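PDB 5FFN: enzyme subtilase SubTY from Bacillus sp. TY145 from Bacillus sp., which probably cleaves peptide bonds as a serine endopeptidase of the subtilase family, in a chain that also binds calcium and sodium ions. Local coordinates for residues 25-30 with 264-269; 173-178 with 211-216; 186-191 with 226-231; 283-288 with 303-308. All coordinates share one frame; numbering follows the deposited sequence.

Contact 1: residues 25-30 with 264-269; sequences GGSGIK and IWSANT
Ser266 presses its CB against Gly26, 3.4 Å from the CA of that glycine, and sends its hydroxyl to the next residue of the turn. OG stands anti to the backbone N (chi1 177°), which aims it at the backbone of Ser27: OG of Ser266 donates to O of Ser27 over 2.6 Å, in the carbonyl plane and on a lone pair. Gly26 opens a type II turn that runs to Ile29. The tight, buried side is completed by Ile29, which crosses Trp265 at about a right angle. Its CD1 lies 3.6 Å from CB of Trp265, its CG1 lies equally near the backbone N of Ser266, and its CG2 comes to 4.0 Å from CE3 of the indole, whose NE1 is tied to O of Leu271. The other side is looser: Ser27 and Gly28 are exposed, and a water sits at the seam there, donating to O of Ser266 (2.8 Å) and, at longer range, to O of Ser27. The last turn of helix 250-267 is thus docked on the entrance to strand 29-35, the helix-on-sheet layering of the subtilisin-like alpha/beta fold, in which this long helix probably carries the catalytic serine near its other end.

Contact 2: residues 173-178 with 211-216; sequences SGSNTI and GNPATA. With CA (calcium ion), chain C.
Asn176 lays its side-chain amide over that of Asn212: the two lie side by side, pointing the same way, with their planes stacked and 21° apart. The touching is done mainly by OD1 of Asn176, 3.4 Å from CB of Asn212, while the same oxygen accepts a hydrogen bond from NE of Arg224, which is likely to fix the turn of the amide. At the root of the two side chains the backbones join, N of Asn176 donating to O of Gly211 over 2.9 Å from well above the carbonyl plane. Were an alanine here, the guanidinium of Arg224 would probably lose this acceptor, and the amide of Asn212 would be left without its stacking mate. Both segments are loops of the subtilisin-like fold, one following strand 163-167 and the other leading toward strand 228-231. In the second loop, Asn212 forms an Asx turn: its CG is anti to the backbone N (chi1 180°), and OD1 accepts from N of Ala214 at 3.1 Å. This turn starts the short 3-10 segment 213-214, after which O of Thr215 binds a calcium ion at 2.3 Å; Asp218, Ile220, Gln222, Asp225 and a water complete the site. Toward the surface, CB of Ser175 rests on CG of Pro213 at 3.6 Å, and Tyr301 packs on both residues. On the buried side Ile178 turns toward the other loop, its CG2 reaching CA of Gly211 at 4.2 Å. Within the first loop, OG1 of Thr177 donates to O of Gly174 over 2.8 Å, closing the bend that contains Asn176.

Contact 3: residues 186-191 with 226-231; sequences NAVAVA and IEVSAP. With NA (sodium ion), chain E.
Ala189 offers its carbonyl O to two backbone donors where the pairing begins, N of Glu227 at 3.0 Å and N of Val228 at 3.3 Å, the latter bond lying nearly along the C=O axis. From there strands 188-191 and 228-231 run parallel in register, N of Ala191 donating to O of Val228 (2.9 Å) and N of Ala230 to O of Ala191 (3.1 Å). The apolar contacts lie on both faces. CG2 of Val228 meets CG2 of Val190 and CG1 of Val188, both at 4.0 Å, on the face that helix 250-267 covers through Val257; on the other, CG2 of Ile226 rests on CB of Ala191 at 3.7 Å. Polar and ionic links gather at Glu227. Its chain, bent at chi2 (149°), crosses Val188 at about a right angle, with OE2 3.6 Å from CG2 of that valine. OE2 forms a salt bridge with Arg277 and a hydrogen bond with Gln281, and OE1 accepts from a water that is itself a ligand of the sodium ion. An alanine in place of Glu227 would probably leave Arg277 without this charge partner and the sodium-bound water without this acceptor. The sodium also takes O of Ala187 at 2.4 Å, with Gly182, Leu184 and a second water. The buried carboxylate, countered by an arginine and joined to the ion through water, is thus likely to stay charged and to couple the metal site to helix 273-286.

Contact 4: residues 283-288 with 303-308; sequences RAKVYD and SGFGYP. With CA (calcium ion), chain D.
Tyr287 has CG anti to its carbonyl carbon (chi1 -62°) and Tyr307 has CG anti to its backbone N (chi1 178°), which sends the two rings apart; the hydroxyls end at the C-terminal carboxylate of Lys311 and at Ser13. At the root of the rings, CB of Tyr287 meets CB of Tyr307 at 4.0 Å. A type II' turn, Ser303 to Gly306, here packs against the C-terminal end of helix 273-286 in the subtilisin-like fold. N of Tyr307 donates to O of Tyr287 over 2.9 Å, and only weakly to O of Ala284. The O of Ala284 also lies 3.3 Å from CA of Gly306 in a CA-H...O contact, an approach that the missing side chain allows. Ala284 fills the middle, its CB 3.7 Å from CB of Phe305 and also against the ring of Pro308. The extended chain of Lys285 runs alongside Phe305, CE of the lysine 4.0 Å from CD2 of the ring, and its ammonium makes a cation-pi contact with Tyr219. Beyond the helix, Asp288 has CG anti to the backbone N (chi1 -170°), which brings OD1 to a calcium ion at 2.4 Å; Ile289, Gly296, Gly298 and Asp300 complete the protein ligands. The turn reaches the same ion through one water, which binds the calcium at 2.4 Å and donates to O of Gly304 and, over 2.7 Å, to OG of Ser303.

From the N terminus, the chain enters strand 29-35 at residues 25-30 and its partner comes at 264-269, so contact 1 closes a loop that encloses most of the protein and joins helix 250-267 to the central sheet. Contacts 2 and 3 both nest inside it and cross each other, their segments alternating along the chain; contact 2 joins two loops, contact 3 pairs strands within the sheet, and they touch where Ile178 and Gly211 pack on Ile226. Contact 4 follows in series, joining the end of helix 273-286 to a turn across a short calcium-binding loop. It meets contact 3 where Ser229 probably hydrogen-bonds with Ser303 and Gly306, and contact 1 through Arg283 on Ile264.

Contact 1: residues 25-30 with 264-269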
loop_
_atom_site.group_PDB
_atom_site.type_symbol
_atom_site.label_atom_id
_atom_site.label_comp_id
_atom_site.label_asym_id
_atom_site.label_seq_id
_atom_site.Cartn_x
_atom_site.Cartn_y
_atom_site.Cartn_z
ATOM N N GLY A 25 17.412 10.272 4.616
ATOM C CA GLY A 25 17.336 9.098 5.463
ATOM C C GLY A 25 17.074 7.788 4.731
ATOM O O GLY A 25 16.734 7.780 3.545
ATOM N N GLY A 26 17.233 6.697 5.477
ATOM C CA GLY A 26 17.014 5.332 5.004
ATOM C C GLY A 26 18.249 4.597 4.502
ATOM O O GLY A 26 18.165 3.459 4.051
ATOM N N SER A 27 19.423 5.218 4.597
ATOM C CA SER A 27 20.640 4.559 4.153
ATOM C C SER A 27 20.872 3.222 4.871
ATOM O O SER A 27 20.700 3.076 6.084
ATOM C CB SER A 27 21.859 5.520 4.270
ATOM O OG SER A 27 22.214 5.580 5.610
ATOM N N GLY A 28 21.240 2.212 4.083
ATOM C CA GLY A 28 21.524 0.903 4.581
ATOM C C GLY A 28 20.317 -0.006 4.664
ATOM O O GLY A 28 20.470 -1.153 5.009
ATOM N N ILE A 29 19.128 0.505 4.392
ATOM C CA ILE A 29 17.909 -0.319 4.454
ATOM C C ILE A 29 17.467 -0.607 3.022
ATOM O O ILE A 29 17.680 0.228 2.139
ATOM C CB ILE A 29 16.780 0.430 5.203
ATOM C CG1 ILE A 29 17.290 0.968 6.570
ATOM C CG2 ILE A 29 15.527 -0.463 5.371
ATOM C CD1 ILE A 29 17.872 -0.103 7.484
ATOM N N LYS A 30 16.815 -1.756 2.818
ATOM C CA LYS A 30 16.210 -2.115 1.547
ATOM C C LYS A 30 14.668 -2.077 1.689
ATOM O O LYS A 30 14.123 -2.569 2.707
ATOM C CB LYS A 30 16.602 -3.508 1.102
ATOM C CG LYS A 30 18.059 -3.886 1.343
ATOM C CD LYS A 30 19.048 -2.913 0.664
ATOM C CE LYS A 30 20.485 -3.161 1.117
ATOM N NZ LYS A 30 21.390 -2.185 0.386
ATOM N N ILE A 264 13.432 5.227 10.037
ATOM C CA ILE A 264 13.636 4.888 11.437
ATOM C C ILE A 264 14.753 3.833 11.574
ATOM O O ILE A 264 15.695 3.989 12.385
ATOM C CB ILE A 264 12.310 4.414 12.100
ATOM C CG1 ILE A 264 11.269 5.563 12.105
ATOM C CG2 ILE A 264 12.528 3.857 13.513
ATOM C CD1 ILE A 264 9.837 5.085 12.464
ATOM N N TRP A 265 14.687 2.801 10.728
ATOM C CA TRP A 265 15.609 1.676 10.837
ATOM C C TRP A 265 17.060 2.103 10.575
ATOM O O TRP A 265 17.970 1.657 11.250
ATOM C CB TRP A 265 15.223 0.567 9.871
ATOM C CG TRP A 265 15.550 -0.786 10.355
ATOM C CD1 TRP A 265 16.295 -1.140 11.474
ATOM C CD2 TRP A 265 15.055 -2.010 9.812
ATOM N NE1 TRP A 265 16.309 -2.506 11.614
ATOM C CE2 TRP A 265 15.535 -3.063 10.628
ATOM C CE3 TRP A 265 14.247 -2.327 8.710
ATOM C CZ2 TRP A 265 15.237 -4.401 10.371
ATOM C CZ3 TRP A 265 13.986 -3.674 8.455
ATOM C CH2 TRP A 265 14.457 -4.671 9.289
ATOM N N SER A 266 17.227 2.951 9.567
ATOM C CA SER A 266 18.518 3.494 9.186
ATOM C C SER A 266 19.127 4.292 10.337
ATOM O O SER A 266 20.340 4.202 10.596
ATOM C CB SER A 266 18.379 4.369 7.957
ATOM O OG SER A 266 19.650 4.942 7.631
ATOM N N ALA A 267 18.277 5.017 11.068
ATOM C CA ALA A 267 18.724 5.824 12.198
ATOM C C ALA A 267 19.015 4.997 13.467
ATOM O O ALA A 267 19.617 5.512 14.445
ATOM C CB ALA A 267 17.699 6.890 12.467
ATOM N N ASN A 268 18.578 3.739 13.506
ATOM C CA ASN A 268 18.998 2.833 14.568
ATOM C C ASN A 268 19.052 1.415 14.056
ATOM O O ASN A 268 18.086 0.659 14.184
ATOM C CB ASN A 268 18.152 2.903 15.802
ATOM C CG ASN A 268 18.710 2.030 16.952
ATOM O OD1 ASN A 268 19.734 1.361 16.808
ATOM N ND2 ASN A 268 18.016 2.029 18.077
ATOM N N THR A 269 20.202 1.084 13.484
ATOM C CA THR A 269 20.416 -0.198 12.849
ATOM C C THR A 269 20.547 -1.325 13.863
ATOM O O THR A 269 20.592 -2.456 13.466
ATOM C CB THR A 269 21.659 -0.154 11.933
ATOM O OG1 THR A 269 22.776 0.228 12.740
ATOM C CG2 THR A 269 21.450 0.866 10.819
HETATM O O HOH W 1 22.393 3.595 8.823
#

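Contact 2: residues 173-178 with 211-216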
loop_
_atom_site.group_PDB
_atom_site.type_symbol
_atom_site.label_atom_id
_atom_site.label_comp_id
_atom_site.label_asym_id
_atom_site.label_seq_id
_atom_site.Cartn_x
_atom_site.Cartn_y
_atom_site.Cartn_z
ATOM N N SER A 173 -16.811 2.841 3.715
ATOM C CA SER A 173 -16.485 3.121 5.124
ATOM C C SER A 173 -17.093 2.116 6.098
ATOM O O SER A 173 -16.960 2.252 7.338
ATOM C CB SER A 173 -16.940 4.535 5.486
ATOM O OG SER A 173 -18.342 4.652 5.269
ATOM N N GLY A 174 -17.725 1.086 5.538
ATOM C CA GLY A 174 -18.390 0.058 6.309
ATOM C C GLY A 174 -17.381 -0.670 7.172
ATOM O O GLY A 174 -16.204 -0.810 6.786
ATOM N N SER A 175 -17.826 -1.090 8.353
ATOM C CA SER A 175 -16.973 -1.763 9.335
ATOM C C SER A 175 -16.563 -3.159 8.880
ATOM O O SER A 175 -17.292 -3.830 8.144
ATOM C CB SER A 175 -17.702 -1.826 10.681
ATOM O OG SER A 175 -18.031 -0.502 11.108
ATOM N N ASN A 176 -15.375 -3.589 9.308
ATOM C CA ASN A 176 -14.871 -4.947 9.054
ATOM C C ASN A 176 -14.701 -5.301 7.592
ATOM O O ASN A 176 -14.941 -6.442 7.183
ATOM C CB ASN A 176 -15.763 -6.009 9.724
ATOM C CG ASN A 176 -14.979 -7.240 10.127
ATOM O OD1 ASN A 176 -13.756 -7.209 10.113
ATOM N ND2 ASN A 176 -15.665 -8.311 10.505
ATOM N N THR A 177 -14.283 -4.324 6.809
ATOM C CA THR A 177 -14.041 -4.468 5.377
ATOM C C THR A 177 -12.541 -4.593 5.034
ATOM O O THR A 177 -12.180 -4.672 3.842
ATOM C CB THR A 177 -14.639 -3.259 4.602
ATOM O OG1 THR A 177 -14.267 -2.021 5.223
ATOM C CG2 THR A 177 -16.205 -3.336 4.537
ATOM N N ILE A 178 -11.694 -4.581 6.068
ATOM C CA ILE A 178 -10.230 -4.757 5.912
ATOM C C ILE A 178 -9.953 -5.966 5.009
ATOM O O ILE A 178 -10.637 -6.994 5.110
ATOM C CB ILE A 178 -9.544 -4.873 7.315
ATOM C CG1 ILE A 178 -8.010 -4.844 7.208
ATOM C CG2 ILE A 178 -10.012 -6.114 8.039
ATOM C CD1 ILE A 178 -7.296 -4.824 8.597
ATOM N N GLY A 211 -11.276 -1.973 10.052
ATOM C CA GLY A 211 -11.069 -3.196 10.803
ATOM C C GLY A 211 -12.327 -3.665 11.511
ATOM O O GLY A 211 -13.414 -3.114 11.349
ATOM N N ASN A 212 -12.145 -4.696 12.311
ATOM C CA ASN A 212 -13.221 -5.326 13.043
ATOM C C ASN A 212 -13.490 -4.505 14.328
ATOM O O ASN A 212 -12.673 -4.490 15.248
ATOM C CB ASN A 212 -12.789 -6.762 13.372
ATOM C CG ASN A 212 -13.849 -7.539 14.154
ATOM O OD1 ASN A 212 -14.940 -7.034 14.392
ATOM N ND2 ASN A 212 -13.547 -8.792 14.483
ATOM N N PRO A 213 -14.689 -3.879 14.448
ATOM C CA PRO A 213 -14.940 -3.104 15.692
ATOM C C PRO A 213 -14.744 -3.906 16.985
ATOM O O PRO A 213 -14.234 -3.349 17.968
ATOM C CB PRO A 213 -16.387 -2.625 15.516
ATOM C CG PRO A 213 -16.573 -2.594 14.043
ATOM C CD PRO A 213 -15.870 -3.838 13.565
ATOM N N ALA A 214 -15.039 -5.210 16.919
ATOM C CA ALA A 214 -14.994 -6.137 18.065
ATOM C C ALA A 214 -13.613 -6.247 18.668
ATOM O O ALA A 214 -13.494 -6.552 19.853
ATOM C CB ALA A 214 -15.471 -7.524 17.650
ATOM N N THR A 215 -12.561 -5.961 17.891
ATOM C CA THR A 215 -11.193 -6.151 18.383
ATOM C C THR A 215 -10.324 -4.892 18.332
ATOM O O THR A 215 -9.131 -4.964 18.548
ATOM C CB THR A 215 -10.488 -7.322 17.628
ATOM O OG1 THR A 215 -10.482 -7.092 16.193
ATOM C CG2 THR A 215 -11.191 -8.597 17.931
ATOM N N ALA A 216 -10.944 -3.748 18.102
ATOM C CA ALA A 216 -10.256 -2.464 18.157
ATOM C C ALA A 216 -10.431 -1.859 19.540
ATOM O O ALA A 216 -11.525 -1.950 20.102
ATOM C CB ALA A 216 -10.820 -1.486 17.103
HETATM CA CA CA C . -6.876 -5.317 18.583
HETATM O O HOH W 2 -6.429 -3.159 17.879
#

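Contact 3: residues 186-191 with 226-231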
loop_
_atom_site.group_PDB
_atom_site.type_symbol
_atom_site.label_atom_id
_atom_site.label_comp_id
_atom_site.label_asym_id
_atom_site.label_seq_id
_atom_site.Cartn_x
_atom_site.Cartn_y
_atom_site.Cartn_z
ATOM N N ASN A 186 0.684 -10.596 11.205
ATOM C CA ASN A 186 2.087 -10.294 11.016
ATOM C C ASN A 186 2.384 -9.296 9.893
ATOM O O ASN A 186 3.526 -9.143 9.477
ATOM C CB ASN A 186 2.883 -11.601 10.842
ATOM C CG ASN A 186 2.927 -12.440 12.135
ATOM O OD1 ASN A 186 2.951 -11.896 13.207
ATOM N ND2 ASN A 186 2.960 -13.737 11.998
ATOM N N ALA A 187 1.333 -8.616 9.402
ATOM C CA ALA A 187 1.511 -7.508 8.451
ATOM C C ALA A 187 0.974 -6.239 9.108
ATOM O O ALA A 187 -0.041 -6.286 9.787
ATOM C CB ALA A 187 0.805 -7.777 7.178
ATOM N N VAL A 188 1.650 -5.115 8.880
ATOM C CA VAL A 188 1.176 -3.802 9.331
ATOM C C VAL A 188 0.132 -3.268 8.320
ATOM O O VAL A 188 0.506 -2.879 7.220
ATOM C CB VAL A 188 2.347 -2.801 9.435
ATOM C CG1 VAL A 188 1.837 -1.440 9.849
ATOM C CG2 VAL A 188 3.410 -3.337 10.396
ATOM N N ALA A 189 -1.143 -3.252 8.721
ATOM C CA ALA A 189 -2.272 -2.759 7.878
ATOM C C ALA A 189 -2.284 -1.251 7.922
ATOM O O ALA A 189 -2.389 -0.635 9.014
ATOM C CB ALA A 189 -3.626 -3.286 8.396
ATOM N N VAL A 190 -2.262 -0.631 6.756
ATOM C CA VAL A 190 -2.178 0.808 6.687
ATOM C C VAL A 190 -3.483 1.398 6.096
ATOM O O VAL A 190 -3.865 1.091 4.943
ATOM C CB VAL A 190 -0.972 1.280 5.880
ATOM C CG1 VAL A 190 -0.889 2.825 5.894
ATOM C CG2 VAL A 190 0.326 0.711 6.415
ATOM N N ALA A 191 -4.148 2.208 6.919
ATOM C CA ALA A 191 -5.353 2.975 6.508
ATOM C C ALA A 191 -4.928 4.274 5.819
ATOM O O ALA A 191 -3.829 4.759 6.048
ATOM C CB ALA A 191 -6.221 3.317 7.748
ATOM N N ILE A 226 -6.732 -2.735 11.868
ATOM C CA ILE A 226 -5.927 -1.668 11.273
ATOM C C ILE A 226 -4.802 -1.317 12.244
ATOM O O ILE A 226 -4.989 -1.284 13.445
ATOM C CB ILE A 226 -6.746 -0.334 11.016
ATOM C CG1 ILE A 226 -7.974 -0.652 10.167
ATOM C CG2 ILE A 226 -5.876 0.779 10.466
ATOM C CD1 ILE A 226 -7.613 -1.067 8.738
ATOM N N GLU A 227 -3.625 -1.080 11.729
ATOM C CA GLU A 227 -2.473 -0.762 12.621
ATOM C C GLU A 227 -2.142 0.745 12.703
ATOM O O GLU A 227 -2.022 1.311 13.789
ATOM C CB GLU A 227 -1.273 -1.601 12.196
ATOM C CG GLU A 227 -0.118 -1.615 13.181
ATOM C CD GLU A 227 0.653 -2.952 13.147
ATOM O OE1 GLU A 227 0.100 -3.975 12.667
ATOM O OE2 GLU A 227 1.801 -2.983 13.613
ATOM N N VAL A 228 -2.000 1.385 11.553
ATOM C CA VAL A 228 -1.583 2.769 11.486
ATOM C C VAL A 228 -2.279 3.397 10.279
ATOM O O VAL A 228 -2.789 2.682 9.412
ATOM C CB VAL A 228 -0.053 2.923 11.352
ATOM C CG1 VAL A 228 0.646 2.395 12.602
ATOM C CG2 VAL A 228 0.430 2.311 10.050
ATOM N N SER A 229 -2.241 4.722 10.256
ATOM C CA SER A 229 -2.802 5.515 9.192
ATOM C C SER A 229 -1.712 6.411 8.598
ATOM O O SER A 229 -0.756 6.810 9.300
ATOM C CB SER A 229 -3.897 6.401 9.743
ATOM O OG SER A 229 -4.941 5.626 10.276
ATOM N N ALA A 230 -1.837 6.713 7.292
ATOM C CA ALA A 230 -0.884 7.616 6.613
ATOM C C ALA A 230 -1.561 8.271 5.392
ATOM O O ALA A 230 -2.608 7.807 4.946
ATOM C CB ALA A 230 0.391 6.894 6.214
ATOM N N PRO A 231 -0.958 9.369 4.872
ATOM C CA PRO A 231 -1.488 10.073 3.700
ATOM C C PRO A 231 -1.757 9.125 2.529
ATOM O O PRO A 231 -0.843 8.394 2.076
ATOM C CB PRO A 231 -0.375 11.078 3.331
ATOM C CG PRO A 231 0.270 11.391 4.649
ATOM C CD PRO A 231 0.271 10.016 5.375
HETATM NA NA NA E . -2.343 -6.736 10.020
HETATM O O HOH W 3 -2.256 -4.658 11.194
HETATM O O HOH W 4 -4.307 -6.960 11.207
#

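Contact 4: residues 283-288 with 303-308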
loop_
_atom_site.group_PDB
_atom_site.type_symbol
_atom_site.label_atom_id
_atom_site.label_comp_id
_atom_site.label_asym_id
_atom_site.label_seq_id
_atom_site.Cartn_x
_atom_site.Cartn_y
_atom_site.Cartn_z
ATOM N N ARG A 283 4.880 5.497 17.921
ATOM C CA ARG A 283 4.778 6.793 17.222
ATOM C C ARG A 283 3.332 7.072 16.820
ATOM O O ARG A 283 2.874 8.222 16.877
ATOM C CB ARG A 283 5.685 6.831 16.006
ATOM C CG ARG A 283 7.194 6.995 16.368
ATOM C CD ARG A 283 8.004 7.027 15.121
ATOM N NE ARG A 283 9.450 7.116 15.407
ATOM C CZ ARG A 283 10.330 7.823 14.702
ATOM N NH1 ARG A 283 9.966 8.590 13.696
ATOM N NH2 ARG A 283 11.614 7.766 15.010
ATOM N N ALA A 284 2.629 6.030 16.380
ATOM C CA ALA A 284 1.238 6.189 15.942
ATOM C C ALA A 284 0.412 6.795 17.070
ATOM O O ALA A 284 -0.432 7.675 16.870
ATOM C CB ALA A 284 0.645 4.819 15.498
ATOM N N LYS A 285 0.693 6.324 18.274
ATOM C CA LYS A 285 -0.070 6.694 19.453
ATOM C C LYS A 285 0.152 8.139 19.827
ATOM O O LYS A 285 -0.681 8.697 20.529
ATOM C CB LYS A 285 0.261 5.759 20.619
ATOM C CG LYS A 285 -0.169 4.317 20.437
ATOM C CD LYS A 285 0.349 3.506 21.586
ATOM C CE LYS A 285 0.268 2.059 21.422
ATOM N NZ LYS A 285 0.631 1.428 22.785
ATOM N N VAL A 286 1.272 8.727 19.416
ATOM C CA VAL A 286 1.543 10.129 19.647
ATOM C C VAL A 286 0.489 10.971 18.906
ATOM O O VAL A 286 0.079 12.017 19.435
ATOM C CB VAL A 286 2.961 10.537 19.235
ATOM C CG1 VAL A 286 3.220 12.031 19.502
ATOM C CG2 VAL A 286 3.964 9.672 20.062
ATOM N N TYR A 287 0.089 10.500 17.711
ATOM C CA TYR A 287 -0.895 11.182 16.875
ATOM C C TYR A 287 -2.140 10.333 16.715
ATOM O O TYR A 287 -2.399 9.736 15.675
ATOM C CB TYR A 287 -0.268 11.596 15.545
ATOM C CG TYR A 287 0.850 12.567 15.744
ATOM C CD1 TYR A 287 0.587 13.901 16.027
ATOM C CD2 TYR A 287 2.196 12.146 15.784
ATOM C CE1 TYR A 287 1.582 14.794 16.267
ATOM C CE2 TYR A 287 3.209 13.062 16.015
ATOM C CZ TYR A 287 2.885 14.393 16.255
ATOM O OH TYR A 287 3.826 15.347 16.502
ATOM N N ASP A 288 -2.917 10.272 17.793
ATOM C CA ASP A 288 -4.220 9.645 17.807
ATOM C C ASP A 288 -5.077 10.264 16.682
ATOM O O ASP A 288 -5.089 11.475 16.535
ATOM C CB ASP A 288 -4.876 9.879 19.169
ATOM C CG ASP A 288 -6.160 9.068 19.386
ATOM O OD1 ASP A 288 -6.506 8.171 18.567
ATOM O OD2 ASP A 288 -6.850 9.309 20.424
ATOM N N SER A 303 -8.670 4.034 11.972
ATOM C CA SER A 303 -7.323 4.556 11.882
ATOM C C SER A 303 -6.278 3.724 12.663
ATOM O O SER A 303 -5.114 4.062 12.638
ATOM C CB SER A 303 -7.298 5.989 12.386
ATOM O OG SER A 303 -7.559 6.061 13.795
ATOM N N GLY A 304 -6.717 2.689 13.366
ATOM C CA GLY A 304 -5.821 1.897 14.182
ATOM C C GLY A 304 -5.246 2.723 15.321
ATOM O O GLY A 304 -5.952 3.457 15.997
ATOM N N PHE A 305 -3.943 2.552 15.551
ATOM C CA PHE A 305 -3.270 3.133 16.672
ATOM C C PHE A 305 -3.037 4.620 16.492
ATOM O O PHE A 305 -2.796 5.323 17.473
ATOM C CB PHE A 305 -1.892 2.494 16.920
ATOM C CG PHE A 305 -1.906 1.051 17.416
ATOM C CD1 PHE A 305 -3.024 0.225 17.307
ATOM C CD2 PHE A 305 -0.719 0.489 17.912
ATOM C CE1 PHE A 305 -2.995 -1.131 17.729
ATOM C CE2 PHE A 305 -0.694 -0.838 18.340
ATOM C CZ PHE A 305 -1.801 -1.649 18.246
ATOM N N GLY A 306 -3.131 5.103 15.258
ATOM C CA GLY A 306 -2.918 6.507 14.993
ATOM C C GLY A 306 -2.055 6.689 13.772
ATOM O O GLY A 306 -1.961 5.818 12.883
ATOM N N TYR A 307 -1.414 7.838 13.741
ATOM C CA TYR A 307 -0.611 8.300 12.613
ATOM C C TYR A 307 0.868 8.453 12.972
ATOM O O TYR A 307 1.261 9.476 13.546
ATOM C CB TYR A 307 -1.212 9.633 12.142
ATOM C CG TYR A 307 -0.518 10.338 10.996
ATOM C CD1 TYR A 307 0.413 9.683 10.165
ATOM C CD2 TYR A 307 -0.825 11.692 10.703
ATOM C CE1 TYR A 307 1.058 10.336 9.116
ATOM C CE2 TYR A 307 -0.224 12.352 9.633
ATOM C CZ TYR A 307 0.716 11.656 8.816
ATOM O OH TYR A 307 1.379 12.265 7.774
ATOM N N PRO A 308 1.710 7.463 12.606
ATOM C CA PRO A 308 3.147 7.564 12.952
ATOM C C PRO A 308 3.858 8.567 12.032
ATOM O O PRO A 308 3.663 8.569 10.788
ATOM C CB PRO A 308 3.669 6.154 12.704
ATOM C CG PRO A 308 2.781 5.643 11.543
ATOM C CD PRO A 308 1.436 6.279 11.768
HETATM CA CA CA D . -8.157 7.030 17.268
HETATM O O HOH W 5 -4.577 6.189 19.280
HETATM O O HOH W 6 -6.184 6.320 16.072
#